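PDB 1YSR: sensor-type histidine kinase PrrB from Mycobacterium tuberculosis, which probably uses ATP to phosphorylate one of its own histidines and so signals to the response regulator PrrA, its C-terminal domain being the one that binds ATP. Local coordinates for residues A[55-69]-A[78-90]. Sequence-based numbering, arbitrary orientation.
Sequences IANAVKHGGATLVQL and VEIAIDDNGSGVP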
ATOM      1  N   ILE A  55       0.344   0.182  16.378  1.00 25.47           N
ATOM      2  CA  ILE A  55      -0.799   0.928  16.972  1.00 26.61           C
ATOM      3  C   ILE A  55      -1.609   0.102  17.950  1.00 27.49           C
ATOM      4  O   ILE A  55      -1.952   0.563  19.016  1.00 28.45           O
ATOM      5  CB  ILE A  55      -1.675   1.483  15.883  1.00 24.14           C
ATOM      6  CG1 ILE A  55      -0.865   2.449  14.992  1.00 26.99           C
ATOM      7  CG2 ILE A  55      -2.900   2.176  16.460  1.00 27.07           C
ATOM      8  CD1 ILE A  55      -1.601   2.888  13.671  1.00 26.15           C
ATOM      9  N   ALA A  56      -1.875  -1.166  17.613  1.00 28.27           N
ATOM     10  CA  ALA A  56      -2.656  -1.989  18.480  1.00 28.70           C
ATOM     11  C   ALA A  56      -1.974  -2.272  19.798  1.00 29.22           C
ATOM     12  O   ALA A  56      -2.601  -2.247  20.864  1.00 33.11           O
ATOM     13  CB  ALA A  56      -3.063  -3.298  17.744  1.00 28.71           C
ATOM     14  N   ASN A  57      -0.673  -2.469  19.770  1.00 29.45           N
ATOM     15  CA  ASN A  57       0.048  -2.696  20.970  1.00 29.97           C
ATOM     16  C   ASN A  57       0.070  -1.444  21.823  1.00 29.65           C
ATOM     17  O   ASN A  57      -0.020  -1.522  23.029  1.00 32.90           O
ATOM     18  CB  ASN A  57       1.444  -3.188  20.632  1.00 30.35           C
ATOM     19  CG  ASN A  57       1.464  -4.688  20.436  1.00 31.93           C
ATOM     20  OD1 ASN A  57       1.380  -5.392  21.402  1.00 36.48           O
ATOM     21  ND2 ASN A  57       1.397  -5.163  19.182  1.00 40.54           N
ATOM     22  N   ALA A  58       0.204  -0.290  21.193  1.00 30.43           N
ATOM     23  CA  ALA A  58       0.262   0.986  21.954  1.00 28.52           C
ATOM     24  C   ALA A  58      -1.064   1.172  22.720  1.00 31.10           C
ATOM     25  O   ALA A  58      -1.100   1.507  23.923  1.00 31.30           O
ATOM     26  CB  ALA A  58       0.495   2.134  21.002  1.00 29.56           C
ATOM     27  N   VAL A  59      -2.164   0.850  22.052  1.00 31.11           N
ATOM     28  CA  VAL A  59      -3.508   1.083  22.606  1.00 33.10           C
ATOM     29  C   VAL A  59      -3.884  -0.029  23.549  1.00 36.69           C
ATOM     30  O   VAL A  59      -4.203   0.227  24.701  1.00 37.58           O
ATOM     31  CB  VAL A  59      -4.584   1.175  21.498  1.00 32.88           C
ATOM     32  CG1 VAL A  59      -5.965   1.274  22.145  1.00 36.19           C
ATOM     33  CG2 VAL A  59      -4.323   2.367  20.620  1.00 32.37           C
ATOM     34  N   LYS A  60      -3.800  -1.279  23.082  1.00 38.49           N
ATOM     35  CA  LYS A  60      -4.310  -2.384  23.893  1.00 40.21           C
ATOM     36  C   LYS A  60      -3.465  -2.674  25.080  1.00 40.27           C
ATOM     37  O   LYS A  60      -3.991  -2.917  26.156  1.00 43.46           O
ATOM     38  CB  LYS A  60      -4.657  -3.613  23.035  1.00 40.07           C
ATOM     39  CG  LYS A  60      -5.780  -3.195  22.057  1.00 44.82           C
ATOM     40  CD  LYS A  60      -5.636  -3.713  20.678  1.00 54.03           C
ATOM     41  CE  LYS A  60      -6.085  -5.165  20.615  1.00 55.10           C
ATOM     42  NZ  LYS A  60      -5.414  -5.897  19.534  1.00 54.11           N
ATOM     43  N   HIS A  61      -2.159  -2.590  24.934  1.00 42.01           N
ATOM     44  CA  HIS A  61      -1.266  -2.932  26.025  1.00 42.16           C
ATOM     45  C   HIS A  61      -0.580  -1.750  26.696  1.00 41.96           C
ATOM     46  O   HIS A  61      -0.214  -1.824  27.875  1.00 43.16           O
ATOM     47  CB  HIS A  61      -0.279  -4.036  25.590  1.00 43.90           C
ATOM     48  CG  HIS A  61      -0.956  -5.211  24.943  1.00 48.95           C
ATOM     49  ND1 HIS A  61      -1.776  -6.077  25.640  1.00 58.78           N
ATOM     50  CD2 HIS A  61      -0.988  -5.623  23.651  1.00 55.30           C
ATOM     51  CE1 HIS A  61      -2.266  -6.983  24.810  1.00 63.85           C
ATOM     52  NE2 HIS A  61      -1.802  -6.731  23.597  1.00 62.64           N
ATOM     53  N   GLY A  62      -0.397  -0.644  25.983  1.00 38.33           N
ATOM     54  CA  GLY A  62       0.264   0.530  26.589  1.00 37.01           C
ATOM     55  C   GLY A  62      -0.745   1.528  27.152  1.00 34.76           C
ATOM     56  O   GLY A  62      -0.392   2.439  27.885  1.00 36.10           O
ATOM     57  N   GLY A  63      -1.996   1.350  26.792  1.00 33.74           N
ATOM     58  CA  GLY A  63      -3.065   2.229  27.213  1.00 33.61           C
ATOM     59  C   GLY A  63      -2.969   3.595  26.566  1.00 34.45           C
ATOM     60  O   GLY A  63      -3.527   4.570  27.084  1.00 35.20           O
ATOM     61  N   ALA A  64      -2.260   3.685  25.437  1.00 32.20           N
ATOM     62  CA  ALA A  64      -2.130   4.962  24.705  1.00 32.18           C
ATOM     63  C   ALA A  64      -3.476   5.574  24.336  1.00 32.07           C
ATOM     64  O   ALA A  64      -4.381   4.848  23.819  1.00 30.97           O
ATOM     65  CB  ALA A  64      -1.296   4.748  23.408  1.00 30.25           C
ATOM     66  N   THR A  65      -3.576   6.905  24.500  1.00 32.04           N
ATOM     67  CA  THR A  65      -4.710   7.699  23.989  1.00 32.52           C
ATOM     68  C   THR A  65      -4.240   8.642  22.905  1.00 31.35           C
ATOM     69  O   THR A  65      -5.059   9.313  22.256  1.00 33.08           O
ATOM     70  CB  THR A  65      -5.331   8.610  25.126  1.00 33.37           C
ATOM     71  OG1 THR A  65      -4.294   9.460  25.620  1.00 33.71           O
ATOM     72  CG2 THR A  65      -5.809   7.779  26.260  1.00 35.47           C
ATOM     73  N   LEU A  66      -2.912   8.750  22.719  1.00 30.32           N
ATOM     74  CA  LEU A  66      -2.319   9.588  21.672  1.00 28.94           C
ATOM     75  C   LEU A  66      -1.194   8.764  20.996  1.00 27.39           C
ATOM     76  O   LEU A  66      -0.331   8.151  21.673  1.00 27.25           O
ATOM     77  CB  LEU A  66      -1.739  10.929  22.233  1.00 27.61           C
ATOM     78  CG  LEU A  66      -0.933  11.844  21.324  1.00 28.08           C
ATOM     79  CD1 LEU A  66      -1.914  12.576  20.411  1.00 31.57           C
ATOM     80  CD2 LEU A  66      -0.210  12.919  22.230  1.00 33.87           C
ATOM     81  N   VAL A  67      -1.272   8.722  19.676  1.00 27.68           N
ATOM     82  CA  VAL A  67      -0.284   8.087  18.798  1.00 27.31           C
ATOM     83  C   VAL A  67       0.026   9.009  17.618  1.00 27.59           C
ATOM     84  O   VAL A  67      -0.896   9.602  17.020  1.00 28.67           O
ATOM     85  CB  VAL A  67      -0.829   6.732  18.236  1.00 27.93           C
ATOM     86  CG1 VAL A  67       0.110   6.186  17.132  1.00 28.27           C
ATOM     87  CG2 VAL A  67      -1.034   5.727  19.379  1.00 29.97           C
ATOM     88  N   GLN A  68       1.298   9.137  17.268  1.00 28.12           N
ATOM     89  CA  GLN A  68       1.709   9.907  16.112  1.00 28.84           C
ATOM     90  C   GLN A  68       2.581   9.032  15.288  1.00 29.13           C
ATOM     91  O   GLN A  68       3.563   8.432  15.828  1.00 28.02           O
ATOM     92  CB  GLN A  68       2.563  11.116  16.550  1.00 31.91           C
ATOM     93  CG  GLN A  68       1.699  12.159  17.285  1.00 26.22           C
ATOM     94  CD  GLN A  68       2.530  13.337  17.811  1.00 31.59           C
ATOM     95  OE1 GLN A  68       3.777  13.302  17.833  1.00 38.40           O
ATOM     96  NE2 GLN A  68       1.840  14.381  18.206  1.00 36.97           N
ATOM     97  N   LEU A  69       2.253   8.978  13.999  1.00 26.22           N
ATOM     98  CA  LEU A  69       3.059   8.265  13.002  1.00 25.15           C
ATOM     99  C   LEU A  69       3.924   9.307  12.285  1.00 27.14           C
ATOM    100  O   LEU A  69       3.485  10.440  12.010  1.00 27.80           O
ATOM    101  CB  LEU A  69       2.133   7.619  11.978  1.00 25.34           C
ATOM    102  CG  LEU A  69       1.035   6.754  12.600  1.00 26.16           C
ATOM    103  CD1 LEU A  69       0.049   6.103  11.531  1.00 26.96           C
ATOM    104  CD2 LEU A  69       1.611   5.687  13.624  1.00 26.29           C
ATOM    105  N   VAL A  78      14.293   5.217   4.803  1.00 35.95           N
ATOM    106  CA  VAL A  78      13.324   5.902   5.635  1.00 34.24           C
ATOM    107  C   VAL A  78      13.320   5.382   7.081  1.00 34.53           C
ATOM    108  O   VAL A  78      13.578   4.210   7.337  1.00 33.04           O
ATOM    109  CB  VAL A  78      11.947   5.717   4.995  1.00 34.08           C
ATOM    110  CG1 VAL A  78      11.568   4.211   4.950  1.00 36.10           C
ATOM    111  CG2 VAL A  78      10.850   6.561   5.662  1.00 34.53           C
ATOM    112  N   GLU A  79      12.998   6.280   8.009  1.00 33.55           N
ATOM    113  CA  GLU A  79      12.879   5.920   9.410  1.00 36.13           C
ATOM    114  C   GLU A  79      11.409   6.217   9.671  1.00 34.72           C
ATOM    115  O   GLU A  79      10.973   7.352   9.526  1.00 37.25           O
ATOM    116  CB  GLU A  79      13.829   6.797  10.240  1.00 35.77           C
ATOM    117  CG  GLU A  79      13.593   6.910  11.727  1.00 41.04           C
ATOM    118  CD  GLU A  79      14.686   7.757  12.393  1.00 40.51           C
ATOM    119  OE1 GLU A  79      15.876   7.349  12.286  1.00 44.78           O
ATOM    120  OE2 GLU A  79      14.358   8.814  12.992  1.00 49.75           O
ATOM    121  N   ILE A  80      10.650   5.165   9.932  1.00 32.96           N
ATOM    122  CA  ILE A  80       9.235   5.248  10.265  1.00 31.22           C
ATOM    123  C   ILE A  80       9.157   5.170  11.791  1.00 30.93           C
ATOM    124  O   ILE A  80       9.817   4.346  12.406  1.00 30.70           O
ATOM    125  CB  ILE A  80       8.505   4.020   9.694  1.00 30.49           C
ATOM    126  CG1 ILE A  80       8.556   4.053   8.150  1.00 33.45           C
ATOM    127  CG2 ILE A  80       7.019   3.917  10.206  1.00 29.35           C
ATOM    128  CD1 ILE A  80       8.171   2.723   7.491  1.00 39.39           C
ATOM    129  N   ALA A  81       8.365   6.017  12.421  1.00 29.13           N
ATOM    130  CA  ALA A  81       8.238   5.923  13.895  1.00 27.57           C
ATOM    131  C   ALA A  81       6.808   5.919  14.313  1.00 28.42           C
ATOM    132  O   ALA A  81       6.000   6.633  13.715  1.00 27.90           O
ATOM    133  CB  ALA A  81       8.976   7.140  14.566  1.00 29.33           C
ATOM    134  N   ILE A  82       6.482   5.089  15.301  1.00 27.78           N
ATOM    135  CA  ILE A  82       5.124   5.094  15.869  1.00 27.54           C
ATOM    136  C   ILE A  82       5.351   5.491  17.323  1.00 27.00           C
ATOM    137  O   ILE A  82       5.979   4.730  18.106  1.00 26.59           O
ATOM    138  CB  ILE A  82       4.434   3.706  15.774  1.00 27.38           C
ATOM    139  CG1 ILE A  82       4.295   3.274  14.281  1.00 29.61           C
ATOM    140  CG2 ILE A  82       3.116   3.773  16.377  1.00 25.77           C
ATOM    141  CD1 ILE A  82       5.221   2.173  13.829  1.00 32.69           C
ATOM    142  N   ASP A  83       5.046   6.753  17.617  1.00 27.10           N
ATOM    143  CA  ASP A  83       5.213   7.308  18.998  1.00 26.39           C
ATOM    144  C   ASP A  83       3.907   7.273  19.789  1.00 26.00           C
ATOM    145  O   ASP A  83       2.866   7.563  19.217  1.00 27.19           O
ATOM    146  CB  ASP A  83       5.650   8.794  18.872  1.00 25.87           C
ATOM    147  CG  ASP A  83       7.113   8.940  18.654  1.00 30.43           C
ATOM    148  OD1 ASP A  83       7.843   8.931  19.661  1.00 32.92           O
ATOM    149  OD2 ASP A  83       7.530   9.095  17.482  1.00 34.68           O
ATOM    150  N   ASP A  84       3.912   6.893  21.072  1.00 25.60           N
ATOM    151  CA  ASP A  84       2.653   6.873  21.824  1.00 26.09           C
ATOM    152  C   ASP A  84       2.860   7.494  23.237  1.00 27.64           C
ATOM    153  O   ASP A  84       4.005   7.710  23.671  1.00 26.28           O
ATOM    154  CB  ASP A  84       2.008   5.470  21.897  1.00 28.38           C
ATOM    155  CG  ASP A  84       2.812   4.503  22.767  1.00 30.35           C
ATOM    156  OD1 ASP A  84       2.937   4.717  23.994  1.00 30.97           O
ATOM    157  OD2 ASP A  84       3.356   3.520  22.237  1.00 27.60           O
ATOM    158  N   ASN A  85       1.740   7.794  23.873  1.00 29.01           N
ATOM    159  CA  ASN A  85       1.731   8.465  25.184  1.00 33.03           C
ATOM    160  C   ASN A  85       1.339   7.438  26.255  1.00 32.54           C
ATOM    161  O   ASN A  85       0.884   7.785  27.346  1.00 33.69           O
ATOM    162  CB  ASN A  85       0.746   9.670  25.168  1.00 31.41           C
ATOM    163  CG  ASN A  85      -0.711   9.224  25.252  1.00 35.47           C
ATOM    164  OD1 ASN A  85      -1.046   8.094  24.891  1.00 33.24           O
ATOM    165  ND2 ASN A  85      -1.589  10.096  25.781  1.00 33.85           N
ATOM    166  N   GLY A  86       1.509   6.157  25.945  1.00 31.99           N
ATOM    167  CA  GLY A  86       1.185   5.083  26.893  1.00 31.03           C
ATOM    168  C   GLY A  86       2.275   4.871  27.947  1.00 32.50           C
ATOM    169  O   GLY A  86       3.110   5.769  28.201  1.00 32.35           O
ATOM    170  N   SER A  87       2.199   3.716  28.604  1.00 34.69           N
ATOM    171  CA  SER A  87       3.096   3.200  29.645  1.00 35.53           C
ATOM    172  C   SER A  87       4.549   3.061  29.215  1.00 35.65           C
ATOM    173  O   SER A  87       5.495   3.190  30.020  1.00 36.43           O
ATOM    174  CB  SER A  87       2.612   1.789  30.062  1.00 34.70           C
ATOM    175  OG  SER A  87       1.282   1.768  30.494  1.00 44.33           O
ATOM    176  N   GLY A  88       4.759   2.808  27.937  1.00 33.61           N
ATOM    177  CA  GLY A  88       6.115   2.639  27.504  1.00 33.65           C
ATOM    178  C   GLY A  88       6.600   1.201  27.730  1.00 33.43           C
ATOM    179  O   GLY A  88       5.873   0.320  28.208  1.00 34.85           O
ATOM    180  N   VAL A  89       7.834   0.975  27.311  1.00 31.39           N
ATOM    181  CA  VAL A  89       8.463  -0.331  27.474  1.00 31.70           C
ATOM    182  C   VAL A  89       9.758   0.010  28.209  1.00 31.97           C
ATOM    183  O   VAL A  89      10.579   0.762  27.693  1.00 32.34           O
ATOM    184  CB  VAL A  89       8.838  -0.977  26.104  1.00 32.54           C
ATOM    185  CG1 VAL A  89       9.628  -2.285  26.299  1.00 27.93           C
ATOM    186  CG2 VAL A  89       7.574  -1.267  25.327  1.00 30.13           C
ATOM    187  N   PRO A  90       9.924  -0.541  29.417  1.00 33.57           N
ATOM    188  CA  PRO A  90      11.223  -0.229  30.100  1.00 34.66           C
ATOM    189  C   PRO A  90      12.476  -0.605  29.270  1.00 37.30           C
ATOM    190  O   PRO A  90      12.477  -1.619  28.541  1.00 36.54           O
ATOM    191  CB  PRO A  90      11.128  -1.047  31.406  1.00 33.97           C
ATOM    192  CG  PRO A  90       9.676  -1.300  31.662  1.00 34.14           C
ATOM    193  CD  PRO A  90       9.039  -1.407  30.231  1.00 34.23           C
TER
HETATM  194  O   HOH W   1       6.140   9.579  15.362  1.00 32.62           O
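Asn85 uses both ends of its amide to grip the backbone and side chain where the chain enters strand 66-69. Its OD1 takes the N-H of Thr65 on an in-plane lone pair, at 2.8 Å, while Leu66 N reaches OD1 from above that plane at 2.9 Å. ND2 gives a nearly straight bond (165°) to Thr65 OG1, 2.8 Å away near the amide plane. With chi1 at 76°, CG sits between the backbone N and carbonyl carbon, setting the amide against Thr65 and Leu66; asparagine suits this place by offering donor and acceptor. Gln68 and Asp83 form an antiparallel hydrogen-bonded pair, Asp83 N lying 2.9 Å from Gln68 O. Asp83 OD1 is hydrogen-bonded to Ser135, OD2 forms a salt bridge with Arg141, and a water joins OD2 to Gln68 O.

The hairpin belongs to the Bergerat ATP-binding fold of GHKL ATPases. The end of helix 44-61 carries what matches the N box, and Asp84-Asn85-Gly86-Ser87-Gly88 matches the G1 box, whose aspartate recognises adenine in relatives. Asp84 OD1 accepts Gly86 N at 2.8 Å through its anti lone pair, making an Asx turn, and also Ala140 N on strand 140-147. Gly62 O receives Ser87 N, 3.0 Å away, on a lone pair and the Ser87 hydroxyl from above its plane. Gly86, lacking a side chain, lets its CA meet this carbonyl closely.

Leu69 CD2 lies 3.7 Å from Ile82 CG1, side by side, and Val67 adds CG1 against Ile82 CG2. The methyl of Ala58 lies against one face of the Asp84 carboxylate, its CB 3.4 Å from OD2.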